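Local coordinates for computational Design of Enzyme (Synthetic construct, PDB 3TP4), which is of unknown function but was computationally designed, probably to carry an activated serine in a catalytic triad on a glycosyl hydrolase family 26 TIM-barrel scaffold, at residues 6-11 / 15-20. Numbering follows the deposited sequence.
Sequences IAIVDA and AETRSL
I8, in the loop after strand 4-6, packs on R18 and grazes T17 in the first turn of helix 15-27, while I6 meets the backbone of R18, joining that loop to the helix in what is probably a TIM-barrel fold. I8 and R18 have the nearest CA atoms, 7.3 Å apart, and their side chains meet at about a right angle. I8 reaches across because its CG1 lies anti to the backbone N (chi1 173°) and chi2 is extended, which carries I8 CD1 to 4.1 Å from R18 CG. The same methyl also lies beside T17, in a different direction from R18 CG, in a loose contact of 4.4 Å between I8 CD1 and T17 CG2. I6 approaches further along the helix, its CD1 3.6 Å from the backbone carbonyl O of R18. The arginine presents its aliphatic stem, at CG, to I8 CD1, while a bend at chi3 (-52°) takes the guanidinium back over A15, whose CA sits 3.4 Å above its plane near the rim. R18 NE hydrogen-bonds to V366 O and NH1 to A13 O. Separately, T17 OG1 shares a hydrogen bond with T14 OG1. With no hydrogen bond between the segments and just 171 Å² buried, this is a small van der Waals contact, mostly between aliphatic groups, and the charged head of R18 finds its polar partners outside it.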
ATOM      1  N   ILE A   6     -15.331  12.157  -5.697  1.00 39.10           N
ATOM      2  CA  ILE A   6     -14.935  10.834  -5.225  1.00 38.97           C
ATOM      3  C   ILE A   6     -14.435  10.804  -3.787  1.00 34.36           C
ATOM      4  O   ILE A   6     -13.900  11.786  -3.273  1.00 34.83           O
ATOM      5  CB  ILE A   6     -13.863  10.189  -6.126  1.00 42.66           C
ATOM      6  CG1 ILE A   6     -12.620  11.075  -6.188  1.00 41.02           C
ATOM      7  CG2 ILE A   6     -14.418   9.937  -7.521  1.00 51.31           C
ATOM      8  CD1 ILE A   6     -11.455  10.413  -6.887  1.00 44.18           C
ATOM      9  N   ALA A   7     -14.609   9.650  -3.157  1.00 41.72           N
ATOM     10  CA  ALA A   7     -14.061   9.408  -1.835  1.00 44.76           C
ATOM     11  C   ALA A   7     -12.578   9.165  -1.995  1.00 32.40           C
ATOM     12  O   ALA A   7     -12.165   8.235  -2.689  1.00 34.73           O
ATOM     13  CB  ALA A   7     -14.726   8.201  -1.202  1.00 50.42           C
ATOM     14  N   ILE A   8     -11.777  10.022  -1.375  1.00 27.53           N
ATOM     15  CA  ILE A   8     -10.330   9.892  -1.436  1.00 29.65           C
ATOM     16  C   ILE A   8      -9.778  10.137  -0.044  1.00 29.69           C
ATOM     17  O   ILE A   8     -10.241  11.028   0.663  1.00 30.22           O
ATOM     18  CB  ILE A   8      -9.711  10.880  -2.444  1.00 28.74           C
ATOM     19  CG1 ILE A   8      -8.185  10.849  -2.368  1.00 25.25           C
ATOM     20  CG2 ILE A   8     -10.221  12.290  -2.199  1.00 33.77           C
ATOM     21  CD1 ILE A   8      -7.475  11.584  -3.546  1.00 24.24           C
ATOM     22  N   VAL A   9      -8.798   9.334   0.354  1.00 25.87           N
ATOM     23  CA  VAL A   9      -8.262   9.397   1.713  1.00 24.39           C
ATOM     24  C   VAL A   9      -7.776  10.795   2.081  1.00 30.78           C
ATOM     25  O   VAL A   9      -8.051  11.296   3.176  1.00 27.77           O
ATOM     26  CB  VAL A   9      -7.161   8.338   1.907  1.00 25.55           C
ATOM     27  CG1 VAL A   9      -6.346   8.620   3.158  1.00 23.96           C
ATOM     28  CG2 VAL A   9      -7.812   6.942   1.989  1.00 23.72           C
ATOM     29  N   ASP A  10      -7.054  11.424   1.163  1.00 27.69           N
ATOM     30  CA  ASP A  10      -6.586  12.782   1.375  1.00 28.30           C
ATOM     31  C   ASP A  10      -7.499  13.770   0.651  1.00 35.38           C
ATOM     32  O   ASP A  10      -7.361  13.989  -0.560  1.00 30.94           O
ATOM     33  CB  ASP A  10      -5.138  12.922   0.904  1.00 31.09           C
ATOM     34  CG  ASP A  10      -4.660  14.361   0.904  1.00 35.60           C
ATOM     35  OD1 ASP A  10      -5.270  15.205   1.601  1.00 35.92           O
ATOM     36  OD2 ASP A  10      -3.675  14.649   0.197  1.00 35.77           O
ATOM     37  N   ALA A  11      -8.435  14.358   1.399  1.00 30.60           N
ATOM     38  CA  ALA A  11      -9.411  15.278   0.809  1.00 37.42           C
ATOM     39  C   ALA A  11      -8.749  16.525   0.230  1.00 37.69           C
ATOM     40  O   ALA A  11      -9.371  17.253  -0.548  1.00 39.52           O
ATOM     41  CB  ALA A  11     -10.487  15.668   1.826  1.00 36.72           C
ATOM     42  N   ALA A  15      -4.941  18.060  -7.718  1.00 37.00           N
ATOM     43  CA  ALA A  15      -5.851  17.808  -8.817  1.00 35.31           C
ATOM     44  C   ALA A  15      -5.440  16.537  -9.563  1.00 27.45           C
ATOM     45  O   ALA A  15      -6.273  15.692  -9.882  1.00 33.87           O
ATOM     46  CB  ALA A  15      -5.847  19.013  -9.781  1.00 35.41           C
ATOM     47  N   GLU A  16      -4.148  16.420  -9.843  1.00 30.27           N
ATOM     48  CA  GLU A  16      -3.638  15.287 -10.616  1.00 32.11           C
ATOM     49  C   GLU A  16      -3.820  13.979  -9.847  1.00 31.28           C
ATOM     50  O   GLU A  16      -4.101  12.929 -10.433  1.00 34.58           O
ATOM     51  CB  GLU A  16      -2.170  15.497 -10.978  1.00 29.21           C
ATOM     52  CG  GLU A  16      -1.939  16.587 -12.051  1.00 33.84           C
ATOM     53  CD  GLU A  16      -2.059  18.008 -11.498  1.00 43.13           C
ATOM     54  OE1 GLU A  16      -2.053  18.189 -10.256  1.00 40.16           O
ATOM     55  OE2 GLU A  16      -2.159  18.951 -12.309  1.00 50.00           O
ATOM     56  N   THR A  17      -3.674  14.066  -8.532  1.00 26.59           N
ATOM     57  CA  THR A  17      -3.817  12.911  -7.648  1.00 30.33           C
ATOM     58  C   THR A  17      -5.262  12.431  -7.584  1.00 33.28           C
ATOM     59  O   THR A  17      -5.528  11.232  -7.699  1.00 29.85           O
ATOM     60  CB  THR A  17      -3.309  13.247  -6.239  1.00 33.08           C
ATOM     61  OG1 THR A  17      -1.937  13.639  -6.330  1.00 29.58           O
ATOM     62  CG2 THR A  17      -3.430  12.032  -5.311  1.00 30.42           C
ATOM     63  N   ARG A  18      -6.193  13.367  -7.399  1.00 28.96           N
ATOM     64  CA  ARG A  18      -7.613  13.043  -7.479  1.00 25.37           C
ATOM     65  C   ARG A  18      -7.956  12.487  -8.852  1.00 32.17           C
ATOM     66  O   ARG A  18      -8.734  11.542  -8.966  1.00 31.99           O
ATOM     67  CB  ARG A  18      -8.499  14.260  -7.153  1.00 30.61           C
ATOM     68  CG  ARG A  18      -8.112  14.974  -5.837  1.00 38.57           C
ATOM     69  CD  ARG A  18      -9.147  16.005  -5.375  1.00 42.26           C
ATOM     70  NE  ARG A  18      -9.506  16.974  -6.407  1.00 51.42           N
ATOM     71  CZ  ARG A  18      -8.862  18.115  -6.636  1.00 44.05           C
ATOM     72  NH1 ARG A  18      -7.806  18.452  -5.912  1.00 42.94           N
ATOM     73  NH2 ARG A  18      -9.279  18.923  -7.599  1.00 45.41           N
ATOM     74  N   SER A  19      -7.393  13.092  -9.897  1.00 29.37           N
ATOM     75  CA  SER A  19      -7.587  12.591 -11.255  1.00 31.93           C
ATOM     76  C   SER A  19      -7.158  11.124 -11.367  1.00 30.31           C
ATOM     77  O   SER A  19      -7.877  10.286 -11.928  1.00 32.05           O
ATOM     78  CB  SER A  19      -6.780  13.435 -12.253  1.00 30.59           C
ATOM     79  OG  SER A  19      -6.915  12.925 -13.564  1.00 29.43           O
ATOM     80  N   LEU A  20      -5.980  10.818 -10.840  1.00 28.82           N
ATOM     81  CA  LEU A  20      -5.450   9.457 -10.942  1.00 28.84           C
ATOM     82  C   LEU A  20      -6.399   8.457 -10.297  1.00 27.54           C
ATOM     83  O   LEU A  20      -6.667   7.397 -10.859  1.00 26.89           O
ATOM     84  CB  LEU A  20      -4.063   9.353 -10.295  1.00 21.96           C
ATOM     85  CG  LEU A  20      -3.452   7.944 -10.284  1.00 22.24           C
ATOM     86  CD1 LEU A  20      -3.375   7.340 -11.696  1.00 22.73           C
ATOM     87  CD2 LEU A  20      -2.069   7.940  -9.631  1.00 21.50           C
TER